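Local coordinates for putative immunoglobulin-blocking virulence protein (PDB 7ADK), which probably binds host immunoglobulins and so counters the antibody response of the animal that the mycoplasma infects, at residues R158-P163 against Y577-N582; Y249-D254 against I320-E325; F261-A266 against I285-N290; D571-V576 against L623-D628. All coordinates share one frame; numbering follows the deposited sequence.

Interaction 1: R158-P163 against Y577-N582; sequences RKISNP and YYARNN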
loop_
_atom_site.group_PDB
_atom_site.type_symbol
_atom_site.label_atom_id
_atom_site.label_comp_id
_atom_site.label_asym_id
_atom_site.label_seq_id
_atom_site.Cartn_x
_atom_site.Cartn_y
_atom_site.Cartn_z
ATOM N N ARG A 158 17.072 41.563 -0.756
ATOM C CA ARG A 158 15.911 40.696 -1.050
ATOM C C ARG A 158 15.429 39.851 0.141
ATOM O O ARG A 158 14.511 39.051 -0.016
ATOM C CB ARG A 158 16.211 39.783 -2.253
ATOM C CG ARG A 158 16.531 40.496 -3.569
ATOM C CD ARG A 158 15.450 41.458 -4.056
ATOM N NE ARG A 158 14.168 40.797 -4.339
ATOM C CZ ARG A 158 13.058 41.401 -4.708
ATOM N NH1 ARG A 158 12.975 42.670 -4.891
ATOM N NH2 ARG A 158 11.970 40.755 -4.910
ATOM N N LYS A 159 16.056 39.974 1.316
ATOM C CA LYS A 159 15.769 39.189 2.532
ATOM C C LYS A 159 15.753 37.680 2.254
ATOM O O LYS A 159 14.792 36.969 2.537
ATOM C CB LYS A 159 14.514 39.722 3.256
ATOM C CG LYS A 159 14.622 41.223 3.585
ATOM C CD LYS A 159 13.631 41.672 4.661
ATOM C CE LYS A 159 14.030 41.241 6.074
ATOM N NZ LYS A 159 15.204 41.969 6.585
ATOM N N ILE A 160 16.825 37.231 1.611
ATOM C CA ILE A 160 16.990 35.889 1.038
ATOM C C ILE A 160 18.239 35.186 1.611
ATOM O O ILE A 160 18.309 33.963 1.618
ATOM C CB ILE A 160 16.960 36.025 -0.504
ATOM C CG1 ILE A 160 16.821 34.683 -1.223
ATOM C CG2 ILE A 160 18.182 36.804 -1.006
ATOM C CD1 ILE A 160 17.026 34.792 -2.735
ATOM N N SER A 161 19.202 35.932 2.154
ATOM C CA SER A 161 20.288 35.436 3.014
ATOM C C SER A 161 19.768 34.960 4.374
ATOM O O SER A 161 18.586 35.099 4.688
ATOM C CB SER A 161 21.354 36.528 3.208
ATOM O OG SER A 161 20.807 37.704 3.768
ATOM N N ASN A 162 20.639 34.377 5.206
ATOM C CA ASN A 162 20.249 33.948 6.551
ATOM C C ASN A 162 19.930 35.176 7.437
ATOM O O ASN A 162 20.710 36.129 7.457
ATOM C CB ASN A 162 21.341 33.037 7.143
ATOM C CG ASN A 162 20.788 32.086 8.196
ATOM O OD1 ASN A 162 19.849 31.352 7.962
ATOM N ND2 ASN A 162 21.289 32.080 9.398
ATOM N N PRO A 163 18.814 35.176 8.184
ATOM C CA PRO A 163 18.204 36.391 8.732
ATOM C C PRO A 163 18.950 37.081 9.879
ATOM O O PRO A 163 18.640 38.223 10.206
ATOM C CB PRO A 163 16.809 35.948 9.200
ATOM C CG PRO A 163 16.985 34.464 9.496
ATOM C CD PRO A 163 17.918 34.049 8.380
ATOM N N TYR A 577 18.722 27.427 -3.660
ATOM C CA TYR A 577 19.716 27.057 -4.651
ATOM C C TYR A 577 21.028 27.831 -4.535
ATOM O O TYR A 577 22.021 27.311 -5.031
ATOM C CB TYR A 577 19.081 27.128 -6.051
ATOM C CG TYR A 577 17.953 26.129 -6.355
ATOM C CD1 TYR A 577 17.752 24.985 -5.557
ATOM C CD2 TYR A 577 17.107 26.322 -7.467
ATOM C CE1 TYR A 577 16.744 24.062 -5.855
ATOM C CE2 TYR A 577 16.082 25.400 -7.763
ATOM C CZ TYR A 577 15.897 24.263 -6.955
ATOM O OH TYR A 577 14.928 23.354 -7.235
ATOM N N TYR A 578 21.099 29.001 -3.887
ATOM C CA TYR A 578 22.349 29.779 -3.748
ATOM C C TYR A 578 22.474 30.664 -2.499
ATOM O O TYR A 578 23.540 30.669 -1.900
ATOM C CB TYR A 578 22.600 30.660 -4.977
ATOM C CG TYR A 578 22.780 29.917 -6.286
ATOM C CD1 TYR A 578 23.987 29.245 -6.553
ATOM C CD2 TYR A 578 21.731 29.866 -7.217
ATOM C CE1 TYR A 578 24.136 28.512 -7.743
ATOM C CE2 TYR A 578 21.874 29.130 -8.402
ATOM C CZ TYR A 578 23.078 28.458 -8.670
ATOM O OH TYR A 578 23.187 27.753 -9.819
ATOM N N ALA A 579 21.452 31.411 -2.087
ATOM C CA ALA A 579 21.607 32.410 -1.023
ATOM C C ALA A 579 21.772 31.803 0.387
ATOM O O ALA A 579 22.434 32.392 1.237
ATOM C CB ALA A 579 20.437 33.387 -1.069
ATOM N N ARG A 580 21.204 30.622 0.648
ATOM C CA ARG A 580 21.378 29.840 1.886
ATOM C C ARG A 580 21.919 28.432 1.609
ATOM O O ARG A 580 21.897 27.565 2.470
ATOM C CB ARG A 580 20.078 29.833 2.706
ATOM C CG ARG A 580 19.725 31.206 3.277
ATOM C CD ARG A 580 18.363 31.253 3.970
ATOM N NE ARG A 580 18.395 30.631 5.296
ATOM C CZ ARG A 580 17.371 30.422 6.101
ATOM N NH1 ARG A 580 17.567 29.881 7.254
ATOM N NH2 ARG A 580 16.147 30.752 5.814
ATOM N N ASN A 581 22.432 28.165 0.409
ATOM C CA ASN A 581 22.810 26.824 -0.026
ATOM C C ASN A 581 23.923 26.190 0.822
ATOM O O ASN A 581 23.998 24.971 0.903
ATOM C CB ASN A 581 23.204 26.892 -1.504
ATOM C CG ASN A 581 23.681 25.574 -2.078
ATOM O OD1 ASN A 581 22.920 24.735 -2.514
ATOM N ND2 ASN A 581 24.967 25.360 -2.137
ATOM N N ASN A 582 24.825 26.950 1.435
ATOM C CA ASN A 582 25.897 26.341 2.221
ATOM C C ASN A 582 25.402 25.686 3.528
ATOM O O ASN A 582 26.141 24.928 4.142
ATOM C CB ASN A 582 27.033 27.353 2.410
ATOM C CG ASN A 582 26.732 28.433 3.411
ATOM O OD1 ASN A 582 25.666 29.026 3.422
ATOM N ND2 ASN A 582 27.659 28.701 4.281
#
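Two helix ends meet here: A579 and R580, where helix 567-579 runs out, receive I160 and N162 from the loop that follows helix 153-157. That loop leaves its own helix through a Schellman motif, with K159 at positive phi, and I160 comes next. A579 takes the middle of the contact. Its CB is directed at the loop and lies 3.8 Å from I160 CG1, with I160 CG2 and CD1 only slightly farther, so one methyl meets both branches of the isoleucine. The backbone oxygen I160 O approaches the same methyl and also the aliphatic start of the arginine, 3.5 Å from R580 CG. From there the R580 chain bends at chi3 (76°), and the R580 and N162 side chains cross at about a right angle, with the guanidinium and amide planes 48° apart. N162 OD1 lies 2.8 Å from R580 NH1 and 3.1 Å from R580 NE. Clear partners lie outside the pair: R580 NE forms a salt bridge with E583, and N162 ND2 donates to K165 O. Next along the loop, P163 CD sits over the centre of one guanidinium face, 4.3 Å from R580 CZ.

Interaction 2: Y249-D254 against I320-E325; sequences YKKMLD and INEAGE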
loop_
_atom_site.group_PDB
_atom_site.type_symbol
_atom_site.label_atom_id
_atom_site.label_comp_id
_atom_site.label_asym_id
_atom_site.label_seq_id
_atom_site.Cartn_x
_atom_site.Cartn_y
_atom_site.Cartn_z
ATOM N N TYR A 249 41.467 -10.859 5.217
ATOM C CA TYR A 249 42.610 -11.743 4.989
ATOM C C TYR A 249 42.551 -12.448 3.629
ATOM O O TYR A 249 43.594 -12.775 3.079
ATOM C CB TYR A 249 42.683 -12.776 6.120
ATOM C CG TYR A 249 42.447 -12.235 7.514
ATOM C CD1 TYR A 249 43.506 -11.711 8.277
ATOM C CD2 TYR A 249 41.143 -12.237 8.035
ATOM C CE1 TYR A 249 43.248 -11.155 9.543
ATOM C CE2 TYR A 249 40.885 -11.693 9.301
ATOM C CZ TYR A 249 41.933 -11.132 10.048
ATOM O OH TYR A 249 41.666 -10.581 11.252
ATOM N N LYS A 250 41.355 -12.685 3.071
ATOM C CA LYS A 250 41.072 -13.652 1.987
ATOM C C LYS A 250 41.941 -13.497 0.735
ATOM O O LYS A 250 42.433 -14.485 0.209
ATOM C CB LYS A 250 39.584 -13.590 1.619
ATOM C CG LYS A 250 39.122 -14.766 0.788
ATOM C CD LYS A 250 37.795 -14.643 0.138
ATOM C CE LYS A 250 37.334 -15.872 -0.638
ATOM N NZ LYS A 250 38.019 -16.039 -1.931
ATOM N N LYS A 251 42.212 -12.260 0.318
ATOM C CA LYS A 251 43.099 -11.925 -0.815
ATOM C C LYS A 251 44.548 -12.408 -0.641
ATOM O O LYS A 251 45.197 -12.722 -1.627
ATOM C CB LYS A 251 43.068 -10.405 -1.053
ATOM C CG LYS A 251 41.687 -9.897 -1.491
ATOM C CD LYS A 251 41.711 -8.402 -1.820
ATOM C CE LYS A 251 40.300 -7.915 -2.139
ATOM N NZ LYS A 251 40.258 -6.488 -2.540
ATOM N N MET A 252 45.033 -12.502 0.595
ATOM C CA MET A 252 46.269 -13.199 0.978
ATOM C C MET A 252 46.034 -14.700 1.225
ATOM O O MET A 252 46.839 -15.532 0.831
ATOM C CB MET A 252 46.862 -12.477 2.200
ATOM C CG MET A 252 47.972 -13.220 2.953
ATOM S SD MET A 252 49.365 -13.815 1.978
ATOM C CE MET A 252 49.987 -12.278 1.300
ATOM N N LEU A 253 44.919 -15.043 1.871
ATOM C CA LEU A 253 44.588 -16.370 2.397
ATOM C C LEU A 253 44.422 -17.427 1.301
ATOM O O LEU A 253 44.799 -18.574 1.499
ATOM C CB LEU A 253 43.291 -16.220 3.215
ATOM C CG LEU A 253 43.233 -16.958 4.546
ATOM C CD1 LEU A 253 44.305 -16.440 5.490
ATOM C CD2 LEU A 253 41.866 -16.718 5.192
ATOM N N ASP A 254 43.881 -17.048 0.143
ATOM C CA ASP A 254 43.913 -17.881 -1.062
ATOM C C ASP A 254 45.356 -17.966 -1.575
ATOM O O ASP A 254 45.908 -16.958 -2.006
ATOM C CB ASP A 254 42.970 -17.316 -2.129
ATOM C CG ASP A 254 41.496 -17.386 -1.742
ATOM O OD1 ASP A 254 41.093 -18.302 -0.995
ATOM O OD2 ASP A 254 40.711 -16.557 -2.250
ATOM N N ILE A 320 44.609 -7.012 3.979
ATOM C CA ILE A 320 45.910 -7.434 3.450
ATOM C C ILE A 320 45.695 -7.849 1.994
ATOM O O ILE A 320 44.851 -8.707 1.739
ATOM C CB ILE A 320 46.428 -8.621 4.297
ATOM C CG1 ILE A 320 46.642 -8.240 5.775
ATOM C CG2 ILE A 320 47.725 -9.201 3.731
ATOM C CD1 ILE A 320 46.480 -9.413 6.720
ATOM N N ASN A 321 46.408 -7.276 1.028
ATOM C CA ASN A 321 46.276 -7.719 -0.365
ATOM C C ASN A 321 47.240 -8.875 -0.687
ATOM O O ASN A 321 47.986 -9.357 0.162
ATOM C CB ASN A 321 46.336 -6.530 -1.343
ATOM C CG ASN A 321 47.707 -5.965 -1.650
ATOM O OD1 ASN A 321 48.652 -6.673 -1.929
ATOM N ND2 ASN A 321 47.832 -4.665 -1.691
ATOM N N GLU A 322 47.226 -9.319 -1.938
ATOM C CA GLU A 322 47.957 -10.479 -2.457
ATOM C C GLU A 322 49.465 -10.458 -2.175
ATOM O O GLU A 322 50.060 -11.507 -1.971
ATOM C CB GLU A 322 47.757 -10.573 -3.982
ATOM C CG GLU A 322 46.313 -10.797 -4.458
ATOM C CD GLU A 322 45.389 -9.570 -4.386
ATOM O OE1 GLU A 322 45.875 -8.426 -4.265
ATOM O OE2 GLU A 322 44.155 -9.737 -4.454
ATOM N N ALA A 323 50.101 -9.289 -2.146
ATOM C CA ALA A 323 51.556 -9.141 -2.078
ATOM C C ALA A 323 52.144 -9.049 -0.653
ATOM O O ALA A 323 53.306 -8.681 -0.483
ATOM C CB ALA A 323 51.944 -7.953 -2.960
ATOM N N GLY A 324 51.365 -9.369 0.383
ATOM C CA GLY A 324 51.807 -9.261 1.779
ATOM C C GLY A 324 52.015 -7.817 2.222
ATOM O O GLY A 324 53.070 -7.452 2.735
ATOM N N GLU A 325 51.013 -6.980 1.984
ATOM C CA GLU A 325 51.047 -5.547 2.261
ATOM C C GLU A 325 49.651 -5.041 2.652
ATOM O O GLU A 325 48.637 -5.588 2.219
ATOM C CB GLU A 325 51.643 -4.812 1.049
ATOM C CG GLU A 325 50.863 -5.096 -0.236
ATOM C CD GLU A 325 51.423 -4.387 -1.472
ATOM O OE1 GLU A 325 52.652 -4.381 -1.676
ATOM O OE2 GLU A 325 50.633 -3.825 -2.257
#
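M252 reaches from helix 247-253 past I320 into the turn at N321-G324, and its path illustrates how a flexible thioether can fit itself to a loop. At the base, M252 CB lies 3.7 Å from CG2 of I320, whose side chain sets out toward the helix. M252 CG, anti to the backbone N (chi1 167°), stays near the same methyl at a slightly longer range. The chain then bends at both chi2 and chi3, which carries it round SD and brings the terminal methyl in among backbone atoms of the turn. There M252 CE is 3.4 Å from E322 O and 3.7 Å from N321 O, with the amide of G324 close by.

On one flank of this path, Y249 CD1 meets I320 CD1 at 4.1 Å, while the phenol hydroxyl is engaged with L205 O. On the more exposed flank, E322 folds back over the helix: its CG lies 3.6 Å from K251 O, and its carboxylate runs beside the first carbons of K251. The extended lysine carries its ammonium onward, so the opposite charges attract at most from a distance, K251 NZ and E322 OE2 being 5.4 Å apart. The receiving loop is internally braced. N321 OD1 accepts from A323 N at 3.0 Å in a nearly straight bond (169°), and N321 ND2 donates to the anti lone pair of E325 OE2. This is a type I beta turn with an Asx turn at its first residue, joining strands 318-320 and 326-332.

Interaction 3: F261-A266 against I285-N290; sequences FLKSEA and IWLIAN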
loop_
_atom_site.group_PDB
_atom_site.type_symbol
_atom_site.label_atom_id
_atom_site.label_comp_id
_atom_site.label_asym_id
_atom_site.label_seq_id
_atom_site.Cartn_x
_atom_site.Cartn_y
_atom_site.Cartn_z
ATOM N N PHE A 261 54.965 -17.640 3.113
ATOM C CA PHE A 261 55.924 -16.674 3.663
ATOM C C PHE A 261 55.387 -15.816 4.823
ATOM O O PHE A 261 56.156 -15.088 5.446
ATOM C CB PHE A 261 56.496 -15.832 2.520
ATOM C CG PHE A 261 57.392 -16.624 1.595
ATOM C CD1 PHE A 261 58.634 -17.079 2.064
ATOM C CD2 PHE A 261 56.985 -16.941 0.288
ATOM C CE1 PHE A 261 59.470 -17.834 1.228
ATOM C CE2 PHE A 261 57.825 -17.686 -0.553
ATOM C CZ PHE A 261 59.067 -18.133 -0.082
ATOM N N LEU A 262 54.088 -15.903 5.137
ATOM C CA LEU A 262 53.385 -15.086 6.141
ATOM C C LEU A 262 52.568 -15.983 7.096
ATOM O O LEU A 262 51.361 -15.819 7.247
ATOM C CB LEU A 262 52.551 -13.975 5.447
ATOM C CG LEU A 262 53.325 -13.026 4.499
ATOM C CD1 LEU A 262 53.215 -13.445 3.029
ATOM C CD2 LEU A 262 52.782 -11.605 4.574
ATOM N N LYS A 263 53.207 -17.009 7.669
ATOM C CA LYS A 263 52.556 -18.161 8.328
ATOM C C LYS A 263 53.293 -18.663 9.592
ATOM O O LYS A 263 53.080 -19.787 10.037
ATOM C CB LYS A 263 52.308 -19.207 7.222
ATOM C CG LYS A 263 51.659 -20.545 7.570
ATOM C CD LYS A 263 50.394 -20.495 8.431
ATOM C CE LYS A 263 49.856 -21.927 8.447
ATOM N NZ LYS A 263 48.772 -22.159 9.400
ATOM N N SER A 264 54.124 -17.829 10.216
ATOM C CA SER A 264 54.831 -18.090 11.490
ATOM C C SER A 264 55.663 -19.393 11.516
ATOM O O SER A 264 56.284 -19.757 10.525
ATOM C CB SER A 264 53.869 -17.909 12.677
ATOM O OG SER A 264 52.973 -18.979 12.843
ATOM N N GLU A 265 55.729 -20.125 12.630
ATOM C CA GLU A 265 56.371 -21.447 12.735
ATOM C C GLU A 265 55.546 -22.560 12.064
ATOM O O GLU A 265 56.097 -23.577 11.649
ATOM C CB GLU A 265 56.662 -21.732 14.217
ATOM C CG GLU A 265 57.203 -23.123 14.595
ATOM C CD GLU A 265 56.136 -24.183 14.945
ATOM O OE1 GLU A 265 54.972 -24.065 14.562
ATOM O OE2 GLU A 265 56.448 -25.149 15.643
ATOM N N ALA A 266 54.249 -22.331 11.852
ATOM C CA ALA A 266 53.364 -23.271 11.177
ATOM C C ALA A 266 53.714 -23.502 9.691
ATOM O O ALA A 266 53.111 -24.359 9.056
ATOM C CB ALA A 266 51.929 -22.793 11.374
ATOM N N ILE A 285 40.592 -20.820 8.185
ATOM C CA ILE A 285 40.640 -20.514 9.633
ATOM C C ILE A 285 42.025 -20.801 10.246
ATOM O O ILE A 285 42.542 -20.025 11.052
ATOM C CB ILE A 285 39.533 -21.303 10.393
ATOM C CG1 ILE A 285 38.153 -20.662 10.131
ATOM C CG2 ILE A 285 39.763 -21.385 11.911
ATOM C CD1 ILE A 285 36.945 -21.435 10.665
ATOM N N TRP A 286 42.659 -21.913 9.880
ATOM C CA TRP A 286 43.982 -22.283 10.369
ATOM C C TRP A 286 45.086 -21.405 9.766
ATOM O O TRP A 286 46.181 -21.349 10.323
ATOM C CB TRP A 286 44.202 -23.794 10.166
ATOM C CG TRP A 286 45.429 -24.399 10.769
ATOM C CD1 TRP A 286 45.569 -24.832 12.038
ATOM C CD2 TRP A 286 46.707 -24.668 10.128
ATOM N NE1 TRP A 286 46.869 -25.233 12.250
ATOM C CE2 TRP A 286 47.627 -25.109 11.117
ATOM C CE3 TRP A 286 47.176 -24.616 8.802
ATOM C CZ2 TRP A 286 48.970 -25.365 10.828
ATOM C CZ3 TRP A 286 48.503 -24.957 8.489
ATOM C CH2 TRP A 286 49.413 -25.285 9.502
ATOM N N LEU A 287 44.858 -20.665 8.677
ATOM C CA LEU A 287 45.803 -19.639 8.213
ATOM C C LEU A 287 45.740 -18.402 9.113
ATOM O O LEU A 287 46.728 -18.085 9.753
ATOM C CB LEU A 287 45.616 -19.281 6.725
ATOM C CG LEU A 287 46.229 -20.188 5.652
ATOM C CD1 LEU A 287 47.696 -20.464 5.908
ATOM C CD2 LEU A 287 45.525 -21.510 5.493
ATOM N N ILE A 288 44.591 -17.747 9.238
ATOM C CA ILE A 288 44.427 -16.544 10.068
ATOM C C ILE A 288 44.845 -16.775 11.525
ATOM O O ILE A 288 45.553 -15.944 12.085
ATOM C CB ILE A 288 42.989 -15.978 9.966
ATOM C CG1 ILE A 288 41.898 -16.954 10.443
ATOM C CG2 ILE A 288 42.716 -15.552 8.530
ATOM C CD1 ILE A 288 40.457 -16.495 10.252
ATOM N N ALA A 289 44.522 -17.923 12.128
ATOM C CA ALA A 289 44.939 -18.258 13.489
ATOM C C ALA A 289 46.444 -18.591 13.649
ATOM O O ALA A 289 46.881 -18.889 14.758
ATOM C CB ALA A 289 44.047 -19.380 13.999
ATOM N N ASN A 290 47.248 -18.552 12.573
ATOM C CA ASN A 290 48.689 -18.818 12.552
ATOM C C ASN A 290 49.525 -17.842 11.695
ATOM O O ASN A 290 50.696 -18.115 11.454
ATOM C CB ASN A 290 48.907 -20.251 12.074
ATOM C CG ASN A 290 48.435 -21.321 13.029
ATOM O OD1 ASN A 290 49.108 -21.709 13.959
ATOM N ND2 ASN A 290 47.307 -21.895 12.784
#
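K263 and W286 form a cation-pi pair that shows how a lysine can be buried by turning its charge onto an indole. The ammonium stands over the six-membered ring, K263 NZ lying 3.0 Å from the ring centroid and 16° off its normal. The lysine chain, with CG anti to the backbone N (chi1 179°) and a bend at chi2, comes in across the tryptophan at about a right angle.

Hydrogen bonds add to this grip. K263 NZ makes a weak bond to W286 O, so the backbone oxygen and the ring of one residue both face the charge. That oxygen also accepts from N290 ND2 at 2.8 Å, in the carbonyl plane and on a lone pair. The same amide nitrogen lies above the rim of the indole, on the face that K263 occupies. At the next residue of the loop, S264 OG is 2.8 Å from N290 O and 2.9 Å from K263 O; its single proton could serve either acceptor.

Apolar contacts complete the set. K263 CE lies 3.6 Å from L287 CD1, and A266 CB approaches W286 CZ2 at 4.0 Å.

The whole contact packs the loop between helices 247-253 and 270-273 onto the end of helix 280-288. Helix 270-273 adds Y270 and L273 beside the indole, with Y270 also touching K263. L287 rests on L253 of helix 247-253, and N290 meets F218 of helix 209-218.

Interaction 4: D571-V576 against L623-D628; sequences DGLRMV and LRFDDD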
loop_
_atom_site.group_PDB
_atom_site.type_symbol
_atom_site.label_atom_id
_atom_site.label_comp_id
_atom_site.label_asym_id
_atom_site.label_seq_id
_atom_site.Cartn_x
_atom_site.Cartn_y
_atom_site.Cartn_z
ATOM N N ASP A 571 12.876 34.679 -5.935
ATOM C CA ASP A 571 13.438 34.876 -4.588
ATOM C C ASP A 571 13.452 33.551 -3.814
ATOM O O ASP A 571 14.508 33.070 -3.411
ATOM C CB ASP A 571 12.628 35.914 -3.784
ATOM C CG ASP A 571 12.796 37.387 -4.179
ATOM O OD1 ASP A 571 13.869 37.813 -4.663
ATOM O OD2 ASP A 571 11.852 38.167 -3.919
ATOM N N GLY A 572 12.291 32.909 -3.643
ATOM C CA GLY A 572 12.193 31.653 -2.902
ATOM C C GLY A 572 13.070 30.539 -3.471
ATOM O O GLY A 572 13.626 29.747 -2.716
ATOM N N LEU A 573 13.231 30.487 -4.788
ATOM C CA LEU A 573 13.991 29.472 -5.518
ATOM C C LEU A 573 15.502 29.644 -5.314
ATOM O O LEU A 573 16.202 28.693 -4.972
ATOM C CB LEU A 573 13.561 29.579 -6.989
ATOM C CG LEU A 573 13.818 28.382 -7.887
ATOM C CD1 LEU A 573 12.922 27.237 -7.516
ATOM C CD2 LEU A 573 13.505 28.724 -9.330
ATOM N N ARG A 574 16.013 30.871 -5.442
ATOM C CA ARG A 574 17.423 31.201 -5.206
ATOM C C ARG A 574 17.803 31.136 -3.725
ATOM O O ARG A 574 18.962 30.858 -3.440
ATOM C CB ARG A 574 17.731 32.564 -5.848
ATOM C CG ARG A 574 19.227 32.918 -5.853
ATOM C CD ARG A 574 19.515 34.187 -6.659
ATOM N NE ARG A 574 20.955 34.467 -6.826
ATOM C CZ ARG A 574 21.788 34.962 -5.929
ATOM N NH1 ARG A 574 21.430 35.165 -4.708
ATOM N NH2 ARG A 574 22.994 35.284 -6.244
ATOM N N MET A 575 16.861 31.300 -2.788
ATOM C CA MET A 575 17.103 31.100 -1.353
ATOM C C MET A 575 17.740 29.742 -1.085
ATOM O O MET A 575 18.796 29.630 -0.470
ATOM C CB MET A 575 15.799 31.227 -0.547
ATOM C CG MET A 575 16.136 31.493 0.918
ATOM S SD MET A 575 14.788 31.339 2.098
ATOM C CE MET A 575 14.763 29.558 2.274
ATOM N N VAL A 576 17.136 28.700 -1.632
ATOM C CA VAL A 576 17.599 27.325 -1.501
ATOM C C VAL A 576 18.812 27.054 -2.387
ATOM O O VAL A 576 19.827 26.531 -1.938
ATOM C CB VAL A 576 16.447 26.389 -1.855
ATOM C CG1 VAL A 576 16.847 24.952 -1.656
ATOM C CG2 VAL A 576 15.229 26.696 -1.009
ATOM N N LEU A 623 11.370 31.482 -14.810
ATOM C CA LEU A 623 12.104 30.883 -13.692
ATOM C C LEU A 623 13.613 30.806 -13.984
ATOM O O LEU A 623 14.029 30.309 -15.030
ATOM C CB LEU A 623 11.522 29.493 -13.388
ATOM C CG LEU A 623 10.022 29.433 -13.051
ATOM C CD1 LEU A 623 9.654 28.011 -12.643
ATOM C CD2 LEU A 623 9.636 30.360 -11.906
ATOM N N ARG A 624 14.446 31.277 -13.051
ATOM C CA ARG A 624 15.912 31.320 -13.150
ATOM C C ARG A 624 16.567 30.258 -12.273
ATOM O O ARG A 624 16.221 30.131 -11.105
ATOM C CB ARG A 624 16.404 32.726 -12.791
ATOM C CG ARG A 624 15.873 33.781 -13.770
ATOM C CD ARG A 624 16.444 35.172 -13.503
ATOM N NE ARG A 624 15.914 35.772 -12.267
ATOM C CZ ARG A 624 14.845 36.532 -12.153
ATOM N NH1 ARG A 624 14.551 37.102 -11.035
ATOM N NH2 ARG A 624 14.053 36.773 -13.146
ATOM N N PHE A 625 17.515 29.495 -12.818
ATOM C CA PHE A 625 18.195 28.390 -12.117
ATOM C C PHE A 625 19.703 28.619 -11.959
ATOM O O PHE A 625 20.424 27.684 -11.629
ATOM C CB PHE A 625 17.861 27.030 -12.764
ATOM C CG PHE A 625 16.398 26.611 -12.689
ATOM C CD1 PHE A 625 15.489 27.118 -13.627
ATOM C CD2 PHE A 625 15.937 25.750 -11.681
ATOM C CE1 PHE A 625 14.133 26.759 -13.581
ATOM C CE2 PHE A 625 14.573 25.416 -11.613
ATOM C CZ PHE A 625 13.671 25.915 -12.563
ATOM N N ASP A 626 20.192 29.847 -12.144
ATOM C CA ASP A 626 21.572 30.246 -11.829
ATOM C C ASP A 626 21.664 31.595 -11.074
ATOM O O ASP A 626 20.702 32.355 -10.988
ATOM C CB ASP A 626 22.480 30.152 -13.060
ATOM C CG ASP A 626 22.096 30.989 -14.281
ATOM O OD1 ASP A 626 21.076 31.694 -14.263
ATOM O OD2 ASP A 626 22.827 30.926 -15.287
ATOM N N ASP A 627 22.814 31.872 -10.460
ATOM C CA ASP A 627 23.023 32.860 -9.391
ATOM C C ASP A 627 23.138 34.340 -9.811
ATOM O O ASP A 627 23.700 35.130 -9.058
ATOM C CB ASP A 627 24.180 32.441 -8.445
ATOM C CG ASP A 627 25.526 31.994 -9.047
ATOM O OD1 ASP A 627 25.588 31.598 -10.232
ATOM O OD2 ASP A 627 26.525 31.977 -8.293
ATOM N N ASP A 628 22.621 34.753 -10.971
ATOM C CA ASP A 628 22.977 35.981 -11.718
ATOM C C ASP A 628 24.419 36.003 -12.251
ATOM O O ASP A 628 24.650 36.353 -13.411
ATOM C CB ASP A 628 22.689 37.288 -10.953
ATOM C CG ASP A 628 21.235 37.546 -10.574
ATOM O OD1 ASP A 628 20.328 36.995 -11.219
ATOM O OD2 ASP A 628 20.995 38.378 -9.678
#
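L573 lays its CD2 methyl over one face of the F625 ring, 4.1 Å above the plane and displaced toward the rim. The leucine leaves the helix toward the loop, and the same methyl also lies 3.5 Å from R624 O, touching the peptide oxygen just before the ring as well as the ring itself. Behind this pair stands a parallel sheet. Helix 567-579 links the adjacent parallel strands 553-555 and 608-610 in a beta-alpha-beta crossover, and L573 touches both, through L554 and L609, while F625 leans on L609 as well. The loop 623-628 belongs to the next connection, the one leading to strand 640-643. At the next residue of the helix the contact becomes polar. R574 extends its chain from CG to NE alongside the loop and donates from NH2 to D627 O, 2.9 Å away and almost straight at 171°. The acceptor lies in the guanidinium plane, but the donor stands 41° out of the carbonyl plane, off the lone pairs. R574 NH1 has a separate salt bridge with D155, which fixes the guanidinium from a second direction, and D627 OD2 accepts from N633 ND2.

The four contacts fall into two pairs on opposite sides of the chain's centre. Interactions 1 and 4, with centres about 10 Å apart, share helix 567-579: its last turn meets 158-163, and its middle meets 623-628. A salt bridge joins them, R158 NH2 to D571 OD2 at 2.8 Å. Interactions 2 and 3, about 12 Å between centres, join through the hydrophobic packing of Y249 and L253 on helix 280-288, L253 CD1 lying 3.4 Å from L287 CB; G324 also meets L262. Centres of different pairs are about 51 to 62 Å apart. In sequence, both contacts of the distant pair fall between the two segments of interaction 1, whereas interactions 1 and 4 alternate their segments.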